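PDB 4YKI: ML032222a iGluR from Mnemiopsis leidyi, which binds glycine in the cleft of its ligand-binding domain and probably forms part of a glycine-activated, glutamate-receptor-type ion channel. Local coordinates for residues B[19-24]-B[32-37]; B[114-119]-B[176-181]; B[126-131]-B[156-161]; B[134-139]-B[182-187]. One frame throughout, in Å; residues are numbered along the deposited sequence.

Interaction 1 (B[19-24]-B[32-37]); sequences PFMFFA and DCWSGM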
loop_
_atom_site.group_PDB
_atom_site.type_symbol
_atom_site.label_atom_id
_atom_site.label_comp_id
_atom_site.label_asym_id
_atom_site.label_seq_id
_atom_site.Cartn_x
_atom_site.Cartn_y
_atom_site.Cartn_z
ATOM N N PRO B 19 10.744 7.030 13.600
ATOM C CA PRO B 19 11.633 5.926 13.964
ATOM C C PRO B 19 12.183 5.204 12.723
ATOM O O PRO B 19 12.743 4.115 12.848
ATOM C CB PRO B 19 10.695 4.991 14.715
ATOM C CG PRO B 19 9.428 5.107 13.957
ATOM C CD PRO B 19 9.342 6.572 13.531
ATOM N N PHE B 20 12.010 5.795 11.549
ATOM C CA PHE B 20 12.496 5.235 10.304
ATOM C C PHE B 20 14.018 5.314 10.192
ATOM O O PHE B 20 14.657 4.328 9.821
ATOM C CB PHE B 20 11.798 5.940 9.148
ATOM C CG PHE B 20 10.305 5.754 9.165
ATOM C CD1 PHE B 20 9.750 4.527 8.871
ATOM C CD2 PHE B 20 9.463 6.788 9.530
ATOM C CE1 PHE B 20 8.380 4.337 8.914
ATOM C CE2 PHE B 20 8.090 6.604 9.576
ATOM C CZ PHE B 20 7.547 5.382 9.272
ATOM N N MET B 21 14.584 6.464 10.541
ATOM C CA MET B 21 16.038 6.669 10.558
ATOM C C MET B 21 16.405 7.561 11.729
ATOM O O MET B 21 15.735 8.563 11.996
ATOM C CB MET B 21 16.562 7.308 9.278
ATOM C CG MET B 21 16.620 6.378 8.086
ATOM S SD MET B 21 17.726 4.985 8.380
ATOM C CE MET B 21 18.576 4.940 6.818
ATOM N N PHE B 22 17.489 7.157 12.392
ATOM C CA PHE B 22 18.177 7.904 13.433
ATOM C C PHE B 22 19.599 8.140 12.913
ATOM O O PHE B 22 20.232 7.205 12.422
ATOM C CB PHE B 22 18.267 7.082 14.727
ATOM C CG PHE B 22 16.933 6.743 15.363
ATOM C CD1 PHE B 22 16.128 5.735 14.850
ATOM C CD2 PHE B 22 16.540 7.370 16.530
ATOM C CE1 PHE B 22 14.924 5.420 15.451
ATOM C CE2 PHE B 22 15.346 7.042 17.138
ATOM C CZ PHE B 22 14.545 6.070 16.607
ATOM N N PHE B 23 20.094 9.371 13.028
ATOM C CA PHE B 23 21.443 9.726 12.569
ATOM C C PHE B 23 22.248 10.276 13.736
ATOM O O PHE B 23 21.911 11.311 14.300
ATOM C CB PHE B 23 21.387 10.767 11.434
ATOM C CG PHE B 23 22.745 11.216 10.953
ATOM C CD1 PHE B 23 23.568 10.348 10.276
ATOM C CD2 PHE B 23 23.204 12.505 11.201
ATOM C CE1 PHE B 23 24.814 10.741 9.848
ATOM C CE2 PHE B 23 24.456 12.904 10.756
ATOM C CZ PHE B 23 25.264 12.016 10.091
ATOM N N ALA B 24 23.303 9.566 14.107
ATOM C CA ALA B 24 24.211 10.022 15.143
ATOM C C ALA B 24 25.185 11.027 14.545
ATOM O O ALA B 24 25.729 10.801 13.465
ATOM C CB ALA B 24 24.957 8.852 15.747
ATOM N N ASP B 32 27.600 3.242 10.202
ATOM C CA ASP B 32 27.392 3.029 11.637
ATOM C C ASP B 32 26.671 4.164 12.316
ATOM O O ASP B 32 26.166 3.981 13.409
ATOM C CB ASP B 32 28.727 2.918 12.384
ATOM C CG ASP B 32 29.485 1.680 12.076
ATOM O OD1 ASP B 32 28.882 0.696 11.611
ATOM O OD2 ASP B 32 30.704 1.692 12.361
ATOM N N CYS B 33 26.655 5.328 11.684
ATOM C CA CYS B 33 25.939 6.476 12.225
ATOM C C CYS B 33 24.427 6.350 12.119
ATOM O O CYS B 33 23.696 7.112 12.745
ATOM C CB CYS B 33 26.379 7.762 11.543
ATOM S SG CYS B 33 28.108 8.196 11.798
ATOM N N TRP B 34 23.962 5.384 11.332
ATOM C CA TRP B 34 22.551 5.248 10.992
ATOM C C TRP B 34 21.934 4.037 11.684
ATOM O O TRP B 34 22.574 2.997 11.806
ATOM C CB TRP B 34 22.387 5.114 9.483
ATOM C CG TRP B 34 22.790 6.343 8.724
ATOM C CD1 TRP B 34 24.051 6.674 8.296
ATOM C CD2 TRP B 34 21.938 7.410 8.301
ATOM N NE1 TRP B 34 24.029 7.872 7.642
ATOM C CE2 TRP B 34 22.743 8.342 7.618
ATOM C CE3 TRP B 34 20.568 7.659 8.419
ATOM C CZ2 TRP B 34 22.220 9.502 7.046
ATOM C CZ3 TRP B 34 20.052 8.820 7.855
ATOM C CH2 TRP B 34 20.881 9.730 7.185
ATOM N N SER B 35 20.687 4.181 12.125
ATOM C CA SER B 35 19.923 3.092 12.700
ATOM C C SER B 35 18.441 3.377 12.457
ATOM O O SER B 35 18.059 4.484 12.098
ATOM C CB SER B 35 20.212 2.929 14.191
ATOM O OG SER B 35 19.895 4.113 14.900
ATOM N N GLY B 36 17.601 2.373 12.675
ATOM C CA GLY B 36 16.165 2.535 12.583
ATOM C C GLY B 36 15.515 1.504 11.681
ATOM O O GLY B 36 16.184 0.615 11.153
ATOM N N MET B 37 14.197 1.606 11.534
ATOM C CA MET B 37 13.441 0.670 10.713
ATOM C C MET B 37 13.958 0.605 9.285
ATOM O O MET B 37 14.150 -0.487 8.733
ATOM C CB MET B 37 11.966 1.058 10.726
ATOM C CG MET B 37 11.123 0.237 9.772
ATOM S SD MET B 37 9.387 0.625 9.944
ATOM C CE MET B 37 8.630 -0.524 8.800
#
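Phe23 lies against Trp34 where segments 19-24 and 32-37 run antiparallel. CD1 of Phe23 sits over one face of the indole, offset toward the rim, 3.4 Å from CE2 of Trp34; the Phe ring and the six-membered indole ring are inclined at 49°, neither stacked nor perpendicular. CB of Phe23 adds a CH-pi contact over that six-membered ring. A chi1 of 178° in Phe23, which sets CG opposite the backbone N, brings CE1 within 3.8 Å of Cys33 CB while CD1 stays over the indole. Next along the strands, the bent chain of Met21 crosses Trp34 at about a right angle and sets its CE 3.7 Å from Trp34 CE3. At the other end Met37 SD comes to 4.0 Å from CE1 of Phe20, a Met-aromatic contact between side chains that run alongside each other.

Four backbone hydrogen bonds hold this register. Phe22 and Ser35 form the hydrogen-bonded pair, with Phe22 N to Ser35 O at 2.7 Å and Ser35 N to Phe22 O at 3.1 Å; Ala24 N binds Cys33 O at 2.8 Å, and Met37 N reaches Pro19 O at 3.2 Å. Gly36, the N-cap of helix 37-49, packs against the Phe20 and Met21 backbone.

Farther out, Cys33 is tied to Cys28 by a disulfide, Tyr55 meets the Trp34 ring, and Phe20 meets the ring of Tyr214, a residue of the glycine pocket. The arrangement is a short beta hairpin with a disulfide at its loop end, leading directly into helix 37-49 of the ligand-binding domain.

Interaction 2 (B[114-119]-B[176-181]); sequences KAVVKG and ETLRGG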
loop_
_atom_site.group_PDB
_atom_site.type_symbol
_atom_site.label_atom_id
_atom_site.label_comp_id
_atom_site.label_asym_id
_atom_site.label_seq_id
_atom_site.Cartn_x
_atom_site.Cartn_y
_atom_site.Cartn_z
ATOM N N LYS B 114 -2.318 13.849 9.067
ATOM C CA LYS B 114 -2.867 14.008 10.403
ATOM C C LYS B 114 -2.526 15.399 10.942
ATOM O O LYS B 114 -1.386 15.847 10.850
ATOM C CB LYS B 114 -2.306 12.941 11.346
ATOM C CG LYS B 114 -2.910 13.037 12.734
ATOM C CD LYS B 114 -2.432 11.967 13.660
ATOM C CE LYS B 114 -3.155 12.026 15.002
ATOM N NZ LYS B 114 -4.638 11.858 14.891
ATOM N N ALA B 115 -3.521 16.061 11.517
ATOM C CA ALA B 115 -3.330 17.339 12.183
ATOM C C ALA B 115 -3.458 17.162 13.675
ATOM O O ALA B 115 -4.354 16.473 14.158
ATOM C CB ALA B 115 -4.333 18.371 11.695
ATOM N N VAL B 116 -2.551 17.800 14.397
ATOM C CA VAL B 116 -2.547 17.765 15.854
ATOM C C VAL B 116 -2.435 19.180 16.397
ATOM O O VAL B 116 -1.965 20.076 15.719
ATOM C CB VAL B 116 -1.404 16.874 16.428
ATOM C CG1 VAL B 116 -1.585 15.430 15.992
ATOM C CG2 VAL B 116 -0.040 17.398 16.026
ATOM N N VAL B 117 -2.862 19.341 17.637
ATOM C CA VAL B 117 -3.022 20.647 18.256
ATOM C C VAL B 117 -2.601 20.612 19.727
ATOM O O VAL B 117 -2.870 19.645 20.450
ATOM C CB VAL B 117 -4.498 21.161 18.118
ATOM C CG1 VAL B 117 -5.483 20.259 18.824
ATOM C CG2 VAL B 117 -4.629 22.606 18.594
ATOM N N LYS B 118 -1.962 21.694 20.163
ATOM C CA LYS B 118 -1.764 21.955 21.584
ATOM C C LYS B 118 -2.472 23.246 21.953
ATOM O O LYS B 118 -2.313 24.263 21.284
ATOM C CB LYS B 118 -0.271 22.044 21.915
ATOM C CG LYS B 118 0.010 22.408 23.353
ATOM C CD LYS B 118 1.470 22.251 23.727
ATOM C CE LYS B 118 1.717 22.859 25.094
ATOM N NZ LYS B 118 3.069 22.516 25.578
ATOM N N GLY B 119 -3.302 23.190 22.981
ATOM C CA GLY B 119 -4.013 24.364 23.450
ATOM C C GLY B 119 -5.142 24.003 24.390
ATOM O O GLY B 119 -5.886 23.049 24.163
ATOM N N GLU B 176 8.950 21.514 18.020
ATOM C CA GLU B 176 9.259 22.579 18.975
ATOM C C GLU B 176 8.205 23.685 18.943
ATOM O O GLU B 176 7.828 24.234 19.979
ATOM C CB GLU B 176 10.633 23.171 18.663
ATOM C CG GLU B 176 11.031 24.366 19.535
ATOM C CD GLU B 176 12.337 25.008 19.095
ATOM O OE1 GLU B 176 12.907 24.574 18.067
ATOM O OE2 GLU B 176 12.794 25.949 19.779
ATOM N N THR B 177 7.739 24.024 17.751
ATOM C CA THR B 177 6.709 25.032 17.586
ATOM C C THR B 177 5.379 24.521 18.129
ATOM O O THR B 177 4.681 25.253 18.865
ATOM C CB THR B 177 6.589 25.481 16.110
ATOM O OG1 THR B 177 7.856 25.978 15.675
ATOM C CG2 THR B 177 5.577 26.579 15.978
ATOM N N LEU B 178 5.035 23.283 17.827
ATOM C CA LEU B 178 3.830 22.678 18.379
ATOM C C LEU B 178 3.854 22.701 19.914
ATOM O O LEU B 178 2.864 23.065 20.564
ATOM C CB LEU B 178 3.708 21.241 17.886
ATOM C CG LEU B 178 2.573 20.421 18.491
ATOM C CD1 LEU B 178 1.201 20.946 18.105
ATOM C CD2 LEU B 178 2.724 18.990 18.081
ATOM N N ARG B 179 4.979 22.317 20.503
ATOM C CA ARG B 179 5.106 22.251 21.963
ATOM C C ARG B 179 5.038 23.634 22.596
ATOM O O ARG B 179 4.715 23.763 23.791
ATOM C CB ARG B 179 6.394 21.523 22.351
ATOM C CG ARG B 179 6.294 20.038 22.122
ATOM C CD ARG B 179 7.607 19.301 22.391
ATOM N NE ARG B 179 7.415 17.866 22.292
ATOM C CZ ARG B 179 8.383 16.987 22.031
ATOM N NH1 ARG B 179 9.629 17.395 21.826
ATOM N NH2 ARG B 179 8.086 15.710 21.977
ATOM N N GLY B 180 5.331 24.662 21.823
ATOM C CA GLY B 180 5.171 26.019 22.299
ATOM C C GLY B 180 3.737 26.448 22.526
ATOM O O GLY B 180 3.506 27.477 23.184
ATOM N N GLY B 181 2.779 25.695 21.992
ATOM C CA GLY B 181 1.367 25.905 22.280
ATOM C C GLY B 181 0.606 26.756 21.289
ATOM O O GLY B 181 1.187 27.468 20.478
#
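Lys118 reaches across to the C-terminal end of helix 171-179 in a strand-to-helix contact, made by the last residues of strand 109-118, an inner strand of the mixed sheet between strands 183-188 and 202-218. All four torsions of Lys118 are near 180°, which lets the chain span the final turn and place NZ 2.7 Å from the carbonyl oxygen of Arg179. The donor is tilted 22° from the plane of that carbonyl. On the way, CD of Lys118 passes 3.6 Å from Leu178 O, and CG lies 3.9 Å from CA of Gly181, the residue with positive phi that ends the helical path. Gly181 N in turn donates to Leu178 O.

The apolar part of the contact belongs to Leu178. Its CD2 meets CG2 of Val116 at 3.8 Å, the two side chains crossing at about a right angle, while CD1 turns to the strand backbone near Lys118 N. Leu192 of helix 189-195 also packs on Val116.

The ammonium group has a second partner in Asp201, with which it forms a salt bridge, and the guanidinium of Arg179 forms a salt bridge, through NE, with Asp199. A lysine donating to a carbonyl in the last turn places positive charge at the negative end of the helix dipole, which is probably favourable; the carboxylate of Asp201 would probably also favour the charged form of Lys118.

Interaction 3 (B[126-131]-B[156-161]); sequences QVLELL and SRYSRL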
loop_
_atom_site.group_PDB
_atom_site.type_symbol
_atom_site.label_atom_id
_atom_site.label_comp_id
_atom_site.label_asym_id
_atom_site.label_seq_id
_atom_site.Cartn_x
_atom_site.Cartn_y
_atom_site.Cartn_z
ATOM N N GLN B 126 -11.691 20.450 12.404
ATOM C CA GLN B 126 -11.231 20.164 11.047
ATOM C C GLN B 126 -10.326 21.308 10.624
ATOM O O GLN B 126 -10.591 22.458 10.959
ATOM C CB GLN B 126 -12.425 20.013 10.093
ATOM C CG GLN B 126 -12.152 19.173 8.817
ATOM C CD GLN B 126 -11.468 19.947 7.706
ATOM O OE1 GLN B 126 -11.590 21.169 7.609
ATOM N NE2 GLN B 126 -10.743 19.231 6.853
ATOM N N VAL B 127 -9.247 20.999 9.905
ATOM C CA VAL B 127 -8.191 21.990 9.695
ATOM C C VAL B 127 -8.639 23.260 8.977
ATOM O O VAL B 127 -8.067 24.322 9.214
ATOM C CB VAL B 127 -6.948 21.419 8.969
ATOM C CG1 VAL B 127 -6.184 20.444 9.878
ATOM C CG2 VAL B 127 -7.313 20.770 7.636
ATOM N N LEU B 128 -9.640 23.197 8.103
ATOM C CA LEU B 128 -10.033 24.391 7.364
ATOM C C LEU B 128 -10.626 25.444 8.291
ATOM O O LEU B 128 -10.667 26.625 7.929
ATOM C CB LEU B 128 -10.988 24.069 6.212
ATOM C CG LEU B 128 -10.368 23.277 5.043
ATOM C CD1 LEU B 128 -11.409 23.045 3.947
ATOM C CD2 LEU B 128 -9.124 23.935 4.448
ATOM N N GLU B 129 -11.050 25.034 9.486
ATOM C CA GLU B 129 -11.511 25.992 10.490
ATOM C C GLU B 129 -10.448 27.018 10.878
ATOM O O GLU B 129 -10.773 28.108 11.359
ATOM C CB GLU B 129 -11.974 25.255 11.744
ATOM C CG GLU B 129 -13.215 24.424 11.483
ATOM C CD GLU B 129 -13.629 23.536 12.642
ATOM O OE1 GLU B 129 -13.014 23.609 13.725
ATOM O OE2 GLU B 129 -14.588 22.752 12.446
ATOM N N LEU B 130 -9.180 26.679 10.683
ATOM C CA LEU B 130 -8.097 27.591 10.995
ATOM C C LEU B 130 -8.197 28.922 10.239
ATOM O O LEU B 130 -7.727 29.951 10.730
ATOM C CB LEU B 130 -6.758 26.919 10.686
ATOM C CG LEU B 130 -6.349 25.830 11.676
ATOM C CD1 LEU B 130 -5.294 24.940 11.066
ATOM C CD2 LEU B 130 -5.865 26.413 12.990
ATOM N N LEU B 131 -8.791 28.890 9.048
ATOM C CA LEU B 131 -8.834 30.068 8.174
ATOM C C LEU B 131 -9.778 31.157 8.685
ATOM O O LEU B 131 -9.690 32.310 8.241
ATOM C CB LEU B 131 -9.235 29.668 6.750
ATOM C CG LEU B 131 -8.271 28.710 6.042
ATOM C CD1 LEU B 131 -8.828 28.275 4.684
ATOM C CD2 LEU B 131 -6.883 29.327 5.886
ATOM N N SER B 156 -8.882 24.689 -3.105
ATOM C CA SER B 156 -7.795 25.640 -2.909
ATOM C C SER B 156 -7.747 26.268 -1.513
ATOM O O SER B 156 -6.782 26.949 -1.177
ATOM C CB SER B 156 -7.838 26.711 -3.994
ATOM O OG SER B 156 -7.444 26.144 -5.239
ATOM N N ARG B 157 -8.756 26.020 -0.685
ATOM C CA ARG B 157 -8.671 26.427 0.706
ATOM C C ARG B 157 -7.504 25.706 1.389
ATOM O O ARG B 157 -6.932 26.229 2.340
ATOM C CB ARG B 157 -9.973 26.171 1.449
ATOM C CG ARG B 157 -11.104 27.072 0.972
ATOM C CD ARG B 157 -12.399 26.756 1.695
ATOM N NE ARG B 157 -12.847 25.399 1.405
ATOM C CZ ARG B 157 -13.885 24.805 1.982
ATOM N NH1 ARG B 157 -14.616 25.449 2.881
ATOM N NH2 ARG B 157 -14.191 23.562 1.651
ATOM N N TYR B 158 -7.124 24.523 0.903
ATOM C CA TYR B 158 -5.956 23.851 1.474
ATOM C C TYR B 158 -4.659 24.571 1.074
ATOM O O TYR B 158 -3.701 24.606 1.847
ATOM C CB TYR B 158 -5.925 22.349 1.120
ATOM C CG TYR B 158 -6.971 21.566 1.883
ATOM C CD1 TYR B 158 -6.751 21.144 3.189
ATOM C CD2 TYR B 158 -8.203 21.299 1.313
ATOM C CE1 TYR B 158 -7.718 20.454 3.889
ATOM C CE2 TYR B 158 -9.172 20.612 1.999
ATOM C CZ TYR B 158 -8.925 20.190 3.294
ATOM O OH TYR B 158 -9.881 19.517 4.013
ATOM N N SER B 159 -4.594 25.116 -0.136
ATOM C CA SER B 159 -3.485 25.992 -0.493
ATOM C C SER B 159 -3.428 27.221 0.420
ATOM O O SER B 159 -2.341 27.674 0.775
ATOM C CB SER B 159 -3.582 26.442 -1.957
ATOM O OG SER B 159 -3.143 25.446 -2.848
ATOM N N ARG B 160 -4.586 27.776 0.763
ATOM C CA ARG B 160 -4.619 28.886 1.713
ATOM C C ARG B 160 -3.967 28.499 3.026
ATOM O O ARG B 160 -3.234 29.293 3.618
ATOM C CB ARG B 160 -6.038 29.352 2.009
ATOM C CG ARG B 160 -6.703 30.135 0.925
ATOM C CD ARG B 160 -7.988 30.791 1.423
ATOM N NE ARG B 160 -7.685 31.666 2.545
ATOM C CZ ARG B 160 -8.561 32.192 3.393
ATOM N NH1 ARG B 160 -9.870 31.982 3.255
ATOM N NH2 ARG B 160 -8.110 32.931 4.391
ATOM N N LEU B 161 -4.248 27.290 3.515
ATOM C CA LEU B 161 -3.630 26.848 4.766
ATOM C C LEU B 161 -2.120 26.903 4.674
ATOM O O LEU B 161 -1.450 27.323 5.611
ATOM C CB LEU B 161 -4.028 25.415 5.128
ATOM C CG LEU B 161 -5.398 25.225 5.753
ATOM C CD1 LEU B 161 -5.616 23.753 6.017
ATOM C CD2 LEU B 161 -5.580 26.016 7.053
#
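The 3-10 segment 127-131 packs beside the first turns of helix 157-164, with CA-CA distances of 7.1 Å for Leu128 and Arg157 and 7.0 Å for Leu131 and Leu161. Leu128 carries much of the contact by splitting its two methyls between two flat groups. CD2 sits over the centre of the Tyr158 ring, 3.8 Å from the centroid and only 9° off the ring normal, a CH-pi contact. CD1 lies over the centre of the Arg157 guanidinium, 3.6 Å from CZ. That guanidinium is turned back by a bend at chi3 (-63°) and is salt-bridged to Asp155.

The hydroxyl of Tyr158 accepts a hydrogen bond from Gln126 NE2 at 3.0 Å, at a bent angle of 142° and with the amide and ring planes nearly perpendicular. The other end of this amide is occupied too: OE1 of Gln126 accepts Leu128 N at 2.9 Å, the donor standing above the amide plane. The side chain is thereby gripped at both ends at the start of the 3-10 turn.

Leu161 fills the middle. Its CD1 touches CG2 of Val127 at 3.8 Å and also CD2 of Leu128, while its CD2 meets CD2 of Leu131 at 3.7 Å. CD1 of Leu131 lies over one face of the Arg160 guanidinium, offset toward the rim; Glu164 pairs with this arginine.

On the sheet side, Val127 packs on Ile186 and Leu130 on Val184, both of strand 183-188. Tyr158 rests on Leu150 of helix 145-152 and meets the ring of His153, so that this tyrosine touches both the 3-10 segment and helix 145-152.

Interaction 4 (B[134-139]-B[182-187]); sequences DKYKWG and LFVFID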
loop_
_atom_site.group_PDB
_atom_site.type_symbol
_atom_site.label_atom_id
_atom_site.label_comp_id
_atom_site.label_asym_id
_atom_site.label_seq_id
_atom_site.Cartn_x
_atom_site.Cartn_y
_atom_site.Cartn_z
ATOM N N ASP B 134 -8.221 33.314 14.773
ATOM C CA ASP B 134 -6.836 33.735 15.026
ATOM C C ASP B 134 -6.317 33.357 16.408
ATOM O O ASP B 134 -5.279 33.849 16.830
ATOM C CB ASP B 134 -6.616 35.229 14.746
ATOM C CG ASP B 134 -7.480 36.124 15.589
ATOM O OD1 ASP B 134 -8.194 35.631 16.479
ATOM O OD2 ASP B 134 -7.441 37.350 15.359
ATOM N N LYS B 135 -7.002 32.441 17.081
ATOM C CA LYS B 135 -6.485 31.889 18.327
ATOM C C LYS B 135 -5.253 31.022 18.086
ATOM O O LYS B 135 -4.233 31.142 18.786
ATOM C CB LYS B 135 -7.545 31.039 19.023
ATOM C CG LYS B 135 -7.024 30.341 20.285
ATOM C CD LYS B 135 -8.099 29.554 21.033
ATOM C CE LYS B 135 -7.500 28.771 22.181
ATOM N NZ LYS B 135 -8.556 28.109 22.955
ATOM N N TYR B 136 -5.349 30.134 17.098
ATOM C CA TYR B 136 -4.296 29.200 16.772
ATOM C C TYR B 136 -3.524 29.647 15.555
ATOM O O TYR B 136 -4.112 30.096 14.578
ATOM C CB TYR B 136 -4.897 27.803 16.456
ATOM C CG TYR B 136 -5.487 27.112 17.658
ATOM C CD1 TYR B 136 -4.688 26.382 18.506
ATOM C CD2 TYR B 136 -6.832 27.198 17.956
ATOM C CE1 TYR B 136 -5.197 25.771 19.618
ATOM C CE2 TYR B 136 -7.352 26.580 19.064
ATOM C CZ TYR B 136 -6.530 25.874 19.902
ATOM O OH TYR B 136 -7.002 25.238 21.034
ATOM N N LYS B 137 -2.204 29.504 15.623
ATOM C CA LYS B 137 -1.339 29.503 14.450
ATOM C C LYS B 137 -1.152 28.060 13.989
ATOM O O LYS B 137 -1.526 27.135 14.703
ATOM C CB LYS B 137 0.007 30.163 14.763
ATOM C CG LYS B 137 -0.111 31.668 14.959
ATOM C CD LYS B 137 1.227 32.337 15.233
ATOM C CE LYS B 137 1.085 33.847 15.402
ATOM N NZ LYS B 137 0.435 34.492 14.229
ATOM N N TRP B 138 -0.595 27.874 12.801
ATOM C CA TRP B 138 -0.486 26.545 12.231
ATOM C C TRP B 138 0.609 26.520 11.191
ATOM O O TRP B 138 1.091 27.573 10.751
ATOM C CB TRP B 138 -1.815 26.110 11.595
ATOM C CG TRP B 138 -2.187 26.886 10.372
ATOM C CD1 TRP B 138 -1.864 26.583 9.084
ATOM C CD2 TRP B 138 -2.931 28.107 10.326
ATOM N NE1 TRP B 138 -2.365 27.540 8.233
ATOM C CE2 TRP B 138 -3.018 28.488 8.976
ATOM C CE3 TRP B 138 -3.529 28.915 11.290
ATOM C CZ2 TRP B 138 -3.708 29.632 8.570
ATOM C CZ3 TRP B 138 -4.191 30.060 10.883
ATOM C CH2 TRP B 138 -4.271 30.409 9.536
ATOM N N GLY B 139 1.017 25.322 10.791
ATOM C CA GLY B 139 1.994 25.214 9.732
ATOM C C GLY B 139 2.221 23.806 9.250
ATOM O O GLY B 139 1.785 22.826 9.849
ATOM N N LEU B 182 -0.717 26.669 21.375
ATOM C CA LEU B 182 -1.625 27.383 20.493
ATOM C C LEU B 182 -1.242 27.241 19.017
ATOM O O LEU B 182 -1.195 28.212 18.254
ATOM C CB LEU B 182 -1.748 28.852 20.938
ATOM C CG LEU B 182 -2.409 29.034 22.313
ATOM C CD1 LEU B 182 -2.250 30.482 22.774
ATOM C CD2 LEU B 182 -3.861 28.639 22.276
ATOM N N PHE B 183 -1.014 25.993 18.632
ATOM C CA PHE B 183 -0.459 25.691 17.332
ATOM C C PHE B 183 -1.054 24.382 16.820
ATOM O O PHE B 183 -1.277 23.430 17.617
ATOM C CB PHE B 183 1.069 25.602 17.419
ATOM C CG PHE B 183 1.752 25.611 16.068
ATOM C CD1 PHE B 183 1.899 26.794 15.376
ATOM C CD2 PHE B 183 2.193 24.428 15.478
ATOM C CE1 PHE B 183 2.494 26.818 14.136
ATOM C CE2 PHE B 183 2.797 24.451 14.217
ATOM C CZ PHE B 183 2.956 25.634 13.563
ATOM N N VAL B 184 -1.347 24.348 15.518
ATOM C CA VAL B 184 -1.738 23.131 14.826
ATOM C C VAL B 184 -0.627 22.765 13.819
ATOM O O VAL B 184 -0.274 23.558 12.925
ATOM C CB VAL B 184 -3.068 23.298 14.061
ATOM C CG1 VAL B 184 -3.407 22.027 13.269
ATOM C CG2 VAL B 184 -4.210 23.634 15.000
ATOM N N PHE B 185 -0.091 21.564 13.957
ATOM C CA PHE B 185 0.905 21.029 13.042
ATOM C C PHE B 185 0.227 19.964 12.198
ATOM O O PHE B 185 -0.405 19.055 12.726
ATOM C CB PHE B 185 2.083 20.462 13.843
ATOM C CG PHE B 185 3.162 19.795 13.008
ATOM C CD1 PHE B 185 3.522 20.273 11.760
ATOM C CD2 PHE B 185 3.823 18.692 13.503
ATOM C CE1 PHE B 185 4.526 19.625 11.030
ATOM C CE2 PHE B 185 4.812 18.067 12.768
ATOM C CZ PHE B 185 5.140 18.538 11.534
ATOM N N ILE B 186 0.347 20.101 10.879
ATOM C CA ILE B 186 -0.266 19.183 9.929
ATOM C C ILE B 186 0.851 18.385 9.274
ATOM O O ILE B 186 1.697 18.968 8.590
ATOM C CB ILE B 186 -1.053 19.958 8.837
ATOM C CG1 ILE B 186 -2.102 20.885 9.469
ATOM C CG2 ILE B 186 -1.707 18.986 7.837
ATOM C CD1 ILE B 186 -2.758 21.868 8.493
ATOM N N ASP B 187 0.858 17.078 9.489
ATOM C CA ASP B 187 1.932 16.228 8.974
ATOM C C ASP B 187 1.397 14.817 8.704
ATOM O O ASP B 187 0.290 14.684 8.183
ATOM C CB ASP B 187 3.173 16.248 9.887
ATOM C CG ASP B 187 4.429 15.815 9.141
ATOM O OD1 ASP B 187 4.959 16.641 8.349
ATOM O OD2 ASP B 187 4.839 14.646 9.305
#
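Lys137 and Phe183 open a parallel pairing between strands 137-139 and 183-187, neighbours in a mixed sheet linked by a beta-alpha-beta type connection, consistent with a lobe of the periplasmic-binding-protein-like fold; their axes run 4.5 Å apart at 15°. Four backbone bonds alternate between the strands. Lys137 N donates to Leu182 O at 3.1 Å, and Lys137 O accepts Val184 N at 2.9 Å, so both polar backbone atoms of Lys137 are used. Gly139 does the same two residues on, its N binding Val184 O at 3.1 Å and its O receiving Ile186 N at 3.2 Å; both of these bonds lie nearly along the C=O axis.

Between them, Trp138 forms backbone hydrogen bonds with Val166, while Phe183 and Phe185 bond to Lys118 and Val116 of strand 109-118. Strand 183-188 is thus held along both edges, and Leu182 and Phe183 form a G1 beta bulge opposite Lys118. Several side-chain donors are satisfied outside the two segments: Tyr136 OH binds Thr122 O, Lys135 NZ binds the carbonyls of Glu120 and Thr122, and Trp138 NE1 binds Leu161 O. Asp187 forms a salt bridge with Arg144 of the glycine pocket.

CE of Lys135 meets CD2 of Leu182 at 3.6 Å, and the edge of the Tyr136 ring lies against Phe183 N. Phe183, its chi1 at -167°, lays its ring across the neighbouring strand: CA of Trp138 sits over one face, and CZ of Phe183 comes within 3.4 Å of Gly139 N.

Interactions 2, 3 and 4 form one continuous region, while interaction 1 stands apart, its centre 25 to 34 Å from theirs; its nearest atoms to interaction 4 are about 9 Å away. Interactions 2 and 4 have centres 7 Å apart and share a sheet: Lys114 N lies 2.9 Å from Asp187 O, a probable hydrogen bond. Interaction 3 covers the face of this sheet opposite helix 171-179, through Ala115, Val184 and Ile186, with Ala115 CB 3.3 Å from Val127 CG1 and Leu130 CD2 3.9 Å from Tyr136 CB. The bound glycine is approached from both regions: the side chain of Phe20 in interaction 1 is about 7 Å from it, and that of Phe185 in interaction 4 about 10 Å.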